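Local coordinates for protein JSC1_58120g3 ([Leptolyngbya] sp. JSC-1, PDB 6XHH) that binds a linear tetrapyrrole in its GAF domain and probably serves as a far-red-absorbing cyanobacteriochrome photoreceptor in light signalling, at residues 40-52 / 63-77. Sequence-based numbering, arbitrary orientation.
Sequences IYKFREDYFGDFI and LVGSGWEDPYLNEHQ. With M1V (mesobiliverdin IX(alpha)), chain C.
L63 lies against F51: its CB sits over one face of the ring, 3.9 Å from the centroid, while CD1 reaches CE1 and CZ. Methyls of V64 rest on the carbonyl oxygen of I52. S66 O takes the amide of F51, N to O 3.0 Å and almost straight at 166°, and also touches CD2 at the ring edge. G67 faces D50 as a non-hydrogen-bonded antiparallel pair; a CB on G67 would clash with the R44 guanidinium and D50 OD1. The short, weakly bonded strand 67-68 is outermost, beside 49-56, in the antiparallel sheet of this GAF domain, and the chain beyond it, through D70, P71, Y72 and L73, lines the bilin pocket. W68 N donates to G49 O, and W68 O accepts the Y41 hydroxyl, OH to O 2.6 Å, in the carbonyl plane. With CG anti to the backbone N (chi1 -177°), the W68 indole turns from the hairpin onto ring D of the chromophore, its NE1 reaching M1V OA at 2.9 Å; an alanine here would probably uncover the face of ring D and leave OA without this donor. E69 lays CB over the centre of the F48 ring, its carboxylate nearly parallel to the ring. Its extended chain brings OE2 to R44 NH1 (2.9 Å), with the carboxylate almost perpendicular to the guanidinium, whose NE and NH2 grip D50 side-on. D70 N-caps helix 71-75 through OD1, which accepts from L73 N, while OD2 accepts from both NA and NB of M1V. L73 puts CD1 at the edge of F43. N74 ND2 donates to D46 O (2.7 Å), in plane with both groups, while N74 CB rests on F48 CE1. Q77, closing the helix in a Schellman motif, spreads its backbone carbonyl over one face of Y47.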
# COMPACT_ATOMS: atom_id res chain seq x y z
N ILE A 40 -4.60 -2.67 4.23
CA ILE A 40 -4.19 -3.95 3.67
C ILE A 40 -5.33 -4.45 2.81
O ILE A 40 -6.47 -4.56 3.28
CB ILE A 40 -3.82 -4.96 4.77
CG1 ILE A 40 -2.57 -4.47 5.51
CG2 ILE A 40 -3.56 -6.34 4.16
CD1 ILE A 40 -2.37 -5.14 6.88
N TYR A 41 -5.01 -4.75 1.55
CA TYR A 41 -5.98 -5.12 0.53
C TYR A 41 -5.56 -6.46 -0.04
O TYR A 41 -4.38 -6.66 -0.38
CB TYR A 41 -6.01 -4.04 -0.54
CG TYR A 41 -6.70 -4.29 -1.86
CD1 TYR A 41 -6.02 -4.93 -2.90
CD2 TYR A 41 -7.95 -3.77 -2.12
CE1 TYR A 41 -6.61 -5.10 -4.14
CE2 TYR A 41 -8.56 -3.93 -3.37
CZ TYR A 41 -7.87 -4.59 -4.37
OH TYR A 41 -8.46 -4.74 -5.60
N LYS A 42 -6.50 -7.39 -0.10
CA LYS A 42 -6.23 -8.75 -0.54
C LYS A 42 -6.75 -8.97 -1.96
O LYS A 42 -7.93 -8.72 -2.24
CB LYS A 42 -6.86 -9.75 0.41
CG LYS A 42 -6.69 -11.19 -0.03
CD LYS A 42 -7.24 -12.15 1.02
CE LYS A 42 -6.94 -13.58 0.61
NZ LYS A 42 -7.36 -14.61 1.60
N PHE A 43 -5.88 -9.47 -2.83
CA PHE A 43 -6.30 -9.82 -4.18
C PHE A 43 -7.20 -11.05 -4.19
O PHE A 43 -6.94 -12.05 -3.50
CB PHE A 43 -5.09 -10.11 -5.06
CG PHE A 43 -4.41 -8.89 -5.59
CD1 PHE A 43 -5.11 -7.90 -6.27
CD2 PHE A 43 -3.04 -8.74 -5.41
CE1 PHE A 43 -4.45 -6.78 -6.76
CE2 PHE A 43 -2.37 -7.61 -5.89
CZ PHE A 43 -3.08 -6.64 -6.58
N ARG A 44 -8.26 -10.99 -4.99
CA ARG A 44 -8.98 -12.18 -5.41
C ARG A 44 -8.19 -12.88 -6.51
O ARG A 44 -7.14 -12.41 -6.95
CB ARG A 44 -10.37 -11.82 -5.92
CG ARG A 44 -11.15 -10.87 -5.04
CD ARG A 44 -12.48 -10.53 -5.70
NE ARG A 44 -13.11 -9.41 -5.02
CZ ARG A 44 -14.05 -8.64 -5.57
NH1 ARG A 44 -14.46 -8.87 -6.81
NH2 ARG A 44 -14.55 -7.63 -4.88
N GLU A 45 -8.73 -14.01 -6.97
CA GLU A 45 -8.02 -14.78 -7.99
C GLU A 45 -7.90 -14.04 -9.31
O GLU A 45 -7.01 -14.36 -10.11
CB GLU A 45 -8.74 -16.12 -8.19
CG GLU A 45 -10.25 -16.02 -8.39
CD GLU A 45 -10.63 -15.51 -9.77
OE1 GLU A 45 -9.90 -15.82 -10.73
OE2 GLU A 45 -11.64 -14.78 -9.91
N ASP A 46 -8.78 -13.07 -9.57
CA ASP A 46 -8.72 -12.31 -10.82
C ASP A 46 -8.04 -10.96 -10.66
O ASP A 46 -8.07 -10.15 -11.60
CB ASP A 46 -10.13 -12.12 -11.41
CG ASP A 46 -11.10 -11.46 -10.44
OD1 ASP A 46 -10.70 -11.10 -9.31
OD2 ASP A 46 -12.30 -11.31 -10.80
N TYR A 47 -7.41 -10.71 -9.52
CA TYR A 47 -6.70 -9.48 -9.20
C TYR A 47 -7.62 -8.28 -9.11
O TYR A 47 -7.14 -7.15 -9.08
CB TYR A 47 -5.54 -9.23 -10.17
CG TYR A 47 -4.48 -10.31 -10.01
CD1 TYR A 47 -3.52 -10.23 -9.01
CD2 TYR A 47 -4.49 -11.44 -10.82
CE1 TYR A 47 -2.58 -11.24 -8.83
CE2 TYR A 47 -3.54 -12.44 -10.66
CZ TYR A 47 -2.59 -12.34 -9.67
OH TYR A 47 -1.65 -13.35 -9.51
N PHE A 48 -8.94 -8.49 -9.06
CA PHE A 48 -9.78 -7.63 -8.25
C PHE A 48 -9.43 -7.87 -6.78
O PHE A 48 -8.55 -8.68 -6.46
CB PHE A 48 -11.26 -7.90 -8.52
CG PHE A 48 -11.70 -7.53 -9.92
CD1 PHE A 48 -10.98 -6.65 -10.70
CD2 PHE A 48 -12.87 -8.07 -10.43
CE1 PHE A 48 -11.43 -6.30 -11.97
CE2 PHE A 48 -13.32 -7.74 -11.70
CZ PHE A 48 -12.60 -6.86 -12.47
N GLY A 49 -10.08 -7.19 -5.86
CA GLY A 49 -9.66 -7.35 -4.48
C GLY A 49 -10.53 -6.57 -3.51
O GLY A 49 -11.41 -5.81 -3.90
N ASP A 50 -10.25 -6.79 -2.23
CA ASP A 50 -11.07 -6.28 -1.14
C ASP A 50 -10.21 -5.73 -0.02
O ASP A 50 -9.11 -6.23 0.25
CB ASP A 50 -11.98 -7.39 -0.59
CG ASP A 50 -12.81 -8.04 -1.68
OD1 ASP A 50 -13.90 -7.50 -1.97
OD2 ASP A 50 -12.36 -9.05 -2.27
N PHE A 51 -10.70 -4.66 0.62
CA PHE A 51 -10.02 -4.09 1.78
C PHE A 51 -10.23 -4.99 3.00
O PHE A 51 -11.37 -5.21 3.43
CB PHE A 51 -10.55 -2.69 2.06
CG PHE A 51 -10.22 -1.69 1.01
CD1 PHE A 51 -9.00 -1.01 1.04
CD2 PHE A 51 -11.11 -1.41 -0.01
CE1 PHE A 51 -8.70 -0.08 0.07
CE2 PHE A 51 -10.81 -0.49 -1.00
CZ PHE A 51 -9.61 0.19 -0.95
N ILE A 52 -9.14 -5.47 3.60
CA ILE A 52 -9.20 -6.38 4.73
C ILE A 52 -9.04 -5.66 6.06
O ILE A 52 -9.76 -5.95 7.02
CB ILE A 52 -8.11 -7.47 4.59
CG1 ILE A 52 -8.27 -8.17 3.25
CG2 ILE A 52 -8.17 -8.45 5.76
CD1 ILE A 52 -9.61 -8.80 3.05
N LEU A 63 -13.18 1.77 4.70
CA LEU A 63 -13.08 1.01 3.46
C LEU A 63 -13.18 -0.50 3.66
O LEU A 63 -13.49 -1.22 2.71
CB LEU A 63 -11.76 1.32 2.74
CG LEU A 63 -11.57 2.82 2.50
CD1 LEU A 63 -10.31 3.01 1.68
CD2 LEU A 63 -12.79 3.43 1.82
N VAL A 64 -12.91 -1.00 4.87
CA VAL A 64 -13.00 -2.43 5.09
C VAL A 64 -14.43 -2.88 4.83
O VAL A 64 -15.39 -2.20 5.21
CB VAL A 64 -12.53 -2.81 6.50
CG1 VAL A 64 -12.85 -4.27 6.80
CG2 VAL A 64 -11.03 -2.58 6.63
N GLY A 65 -14.57 -4.03 4.17
CA GLY A 65 -15.83 -4.51 3.67
C GLY A 65 -16.04 -4.24 2.20
O GLY A 65 -16.80 -4.97 1.54
N SER A 66 -15.38 -3.23 1.66
CA SER A 66 -15.58 -2.79 0.29
C SER A 66 -14.54 -3.40 -0.63
O SER A 66 -13.45 -3.80 -0.21
CB SER A 66 -15.51 -1.25 0.21
OG SER A 66 -16.62 -0.66 0.87
N GLY A 67 -14.89 -3.48 -1.91
CA GLY A 67 -13.95 -3.96 -2.90
C GLY A 67 -13.52 -2.87 -3.87
O GLY A 67 -14.18 -1.84 -4.02
N TRP A 68 -12.39 -3.10 -4.52
CA TRP A 68 -11.96 -2.30 -5.67
C TRP A 68 -11.66 -3.28 -6.79
O TRP A 68 -10.74 -4.10 -6.68
CB TRP A 68 -10.74 -1.45 -5.31
CG TRP A 68 -10.23 -0.53 -6.37
CD1 TRP A 68 -10.57 -0.50 -7.70
CD2 TRP A 68 -9.27 0.51 -6.18
NE1 TRP A 68 -9.87 0.51 -8.34
CE2 TRP A 68 -9.07 1.14 -7.43
CE3 TRP A 68 -8.57 0.98 -5.07
CZ2 TRP A 68 -8.19 2.21 -7.58
CZ3 TRP A 68 -7.69 2.03 -5.23
CH2 TRP A 68 -7.51 2.63 -6.46
N GLU A 69 -12.47 -3.23 -7.85
CA GLU A 69 -12.31 -4.11 -9.00
C GLU A 69 -11.63 -3.31 -10.10
O GLU A 69 -12.26 -2.73 -10.99
CB GLU A 69 -13.66 -4.68 -9.46
CG GLU A 69 -14.39 -5.43 -8.34
CD GLU A 69 -15.72 -6.01 -8.77
OE1 GLU A 69 -16.29 -5.52 -9.77
OE2 GLU A 69 -16.20 -6.93 -8.09
N ASP A 70 -10.30 -3.27 -10.04
CA ASP A 70 -9.55 -2.45 -10.98
C ASP A 70 -9.38 -3.19 -12.29
O ASP A 70 -8.71 -4.23 -12.33
CB ASP A 70 -8.19 -2.07 -10.41
CG ASP A 70 -7.47 -1.06 -11.30
OD1 ASP A 70 -7.09 -1.44 -12.42
OD2 ASP A 70 -7.29 0.09 -10.86
N PRO A 71 -9.93 -2.68 -13.40
CA PRO A 71 -9.86 -3.41 -14.67
C PRO A 71 -8.46 -3.56 -15.20
O PRO A 71 -8.16 -4.55 -15.87
CB PRO A 71 -10.73 -2.56 -15.62
CG PRO A 71 -11.52 -1.67 -14.76
CD PRO A 71 -10.70 -1.43 -13.53
N TYR A 72 -7.60 -2.57 -14.94
CA TYR A 72 -6.21 -2.66 -15.39
C TYR A 72 -5.47 -3.76 -14.64
O TYR A 72 -4.74 -4.55 -15.25
CB TYR A 72 -5.52 -1.31 -15.19
CG TYR A 72 -4.10 -1.28 -15.67
CD1 TYR A 72 -3.05 -1.58 -14.82
CD2 TYR A 72 -3.80 -0.94 -16.98
CE1 TYR A 72 -1.73 -1.56 -15.27
CE2 TYR A 72 -2.49 -0.92 -17.44
CZ TYR A 72 -1.46 -1.22 -16.57
OH TYR A 72 -0.15 -1.22 -16.99
N LEU A 73 -5.60 -3.79 -13.32
CA LEU A 73 -4.96 -4.85 -12.54
C LEU A 73 -5.47 -6.23 -12.95
O LEU A 73 -4.72 -7.21 -12.91
CB LEU A 73 -5.18 -4.60 -11.04
CG LEU A 73 -4.48 -3.37 -10.43
CD1 LEU A 73 -4.60 -3.35 -8.93
CD2 LEU A 73 -3.01 -3.30 -10.82
N ASN A 74 -6.75 -6.32 -13.34
CA ASN A 74 -7.28 -7.60 -13.80
C ASN A 74 -6.67 -8.00 -15.13
O ASN A 74 -6.18 -9.12 -15.30
CB ASN A 74 -8.81 -7.51 -13.90
CG ASN A 74 -9.44 -8.71 -14.59
OD1 ASN A 74 -10.09 -8.58 -15.63
ND2 ASN A 74 -9.30 -9.88 -13.99
N GLU A 75 -6.66 -7.07 -16.09
CA GLU A 75 -6.18 -7.41 -17.43
C GLU A 75 -4.69 -7.71 -17.44
O GLU A 75 -4.23 -8.51 -18.25
CB GLU A 75 -6.51 -6.29 -18.42
CG GLU A 75 -6.33 -6.72 -19.88
CD GLU A 75 -7.47 -7.60 -20.40
OE1 GLU A 75 -8.34 -7.99 -19.60
OE2 GLU A 75 -7.49 -7.89 -21.61
N HIS A 76 -3.93 -7.09 -16.54
CA HIS A 76 -2.49 -7.30 -16.47
C HIS A 76 -2.10 -8.20 -15.29
O HIS A 76 -0.92 -8.22 -14.91
CB HIS A 76 -1.75 -5.97 -16.41
CG HIS A 76 -2.04 -5.08 -17.59
ND1 HIS A 76 -1.31 -5.15 -18.76
CD2 HIS A 76 -3.00 -4.15 -17.80
CE1 HIS A 76 -1.79 -4.28 -19.63
NE2 HIS A 76 -2.82 -3.67 -19.07
N GLN A 77 -3.06 -8.92 -14.71
CA GLN A 77 -2.83 -9.93 -13.67
C GLN A 77 -1.92 -9.40 -12.57
O GLN A 77 -0.95 -10.04 -12.15
CB GLN A 77 -2.26 -11.21 -14.29
CG GLN A 77 -3.22 -11.88 -15.28
CD GLN A 77 -4.38 -12.60 -14.61
OE1 GLN A 77 -4.29 -13.79 -14.29
NE2 GLN A 77 -5.47 -11.89 -14.40
OA M1V C . -10.86 1.28 -11.00
C1A M1V C . -10.46 1.55 -12.12
NA M1V C . -9.17 1.59 -12.47
C2A M1V C . -11.28 1.87 -13.22
CMA M1V C . -12.79 1.94 -13.22
C3A M1V C . -10.45 2.12 -14.31
CAA M1V C . -10.85 2.50 -15.69
CBA M1V C . -10.42 1.46 -16.73
C4A M1V C . -9.06 1.94 -13.82
CHA M1V C . -7.94 2.07 -14.60
C1B M1V C . -6.52 1.91 -14.26
C2B M1V C . -5.51 2.16 -15.22
CMB M1V C . -5.72 2.63 -16.64
C3B M1V C . -4.31 1.93 -14.61
CAB M1V C . -2.94 2.07 -15.24
CBB M1V C . -2.23 3.32 -14.69
CGB M1V C . -2.92 4.58 -15.18
O2B M1V C . -2.86 4.89 -16.39
O1B M1V C . -3.54 5.33 -14.39
NB M1V C . -5.94 1.52 -13.12
C4B M1V C . -4.60 1.51 -13.28
CHB M1V C . -3.59 1.17 -12.38
C1C M1V C . -3.60 0.94 -10.99
C2C M1V C . -2.43 0.92 -10.22
CAC M1V C . -1.03 1.07 -10.78
CBC M1V C . -0.70 -0.36 -11.29
CGC M1V C . 0.45 -0.45 -12.29
O2C M1V C . 1.08 0.57 -12.63
O1C M1V C . 0.77 -1.56 -12.80
C3C M1V C . -2.81 0.66 -8.91
CMC M1V C . -1.86 0.56 -7.74
NC M1V C . -4.68 0.72 -10.16
C4C M1V C . -4.22 0.56 -8.88
CHC M1V C . -5.15 0.29 -7.83
C1D M1V C . -4.97 0.26 -6.47
C2D M1V C . -5.56 -0.69 -5.58
CMD M1V C . -6.42 -1.86 -5.98
ND M1V C . -4.27 1.18 -5.71
C4D M1V C . -4.37 0.83 -4.41
OD M1V C . -3.84 1.47 -3.50
C3D M1V C . -5.17 -0.35 -4.32
CAD M1V C . -5.52 -1.10 -3.06
CBD M1V C . -6.58 -0.35 -2.30
O HOH W 1 -16.52 -5.59 -5.46
O HOH W 2 -8.26 -4.65 -8.44
O HOH W 3 -15.64 -6.79 -0.26
O HOH W 4 -13.63 -6.13 2.34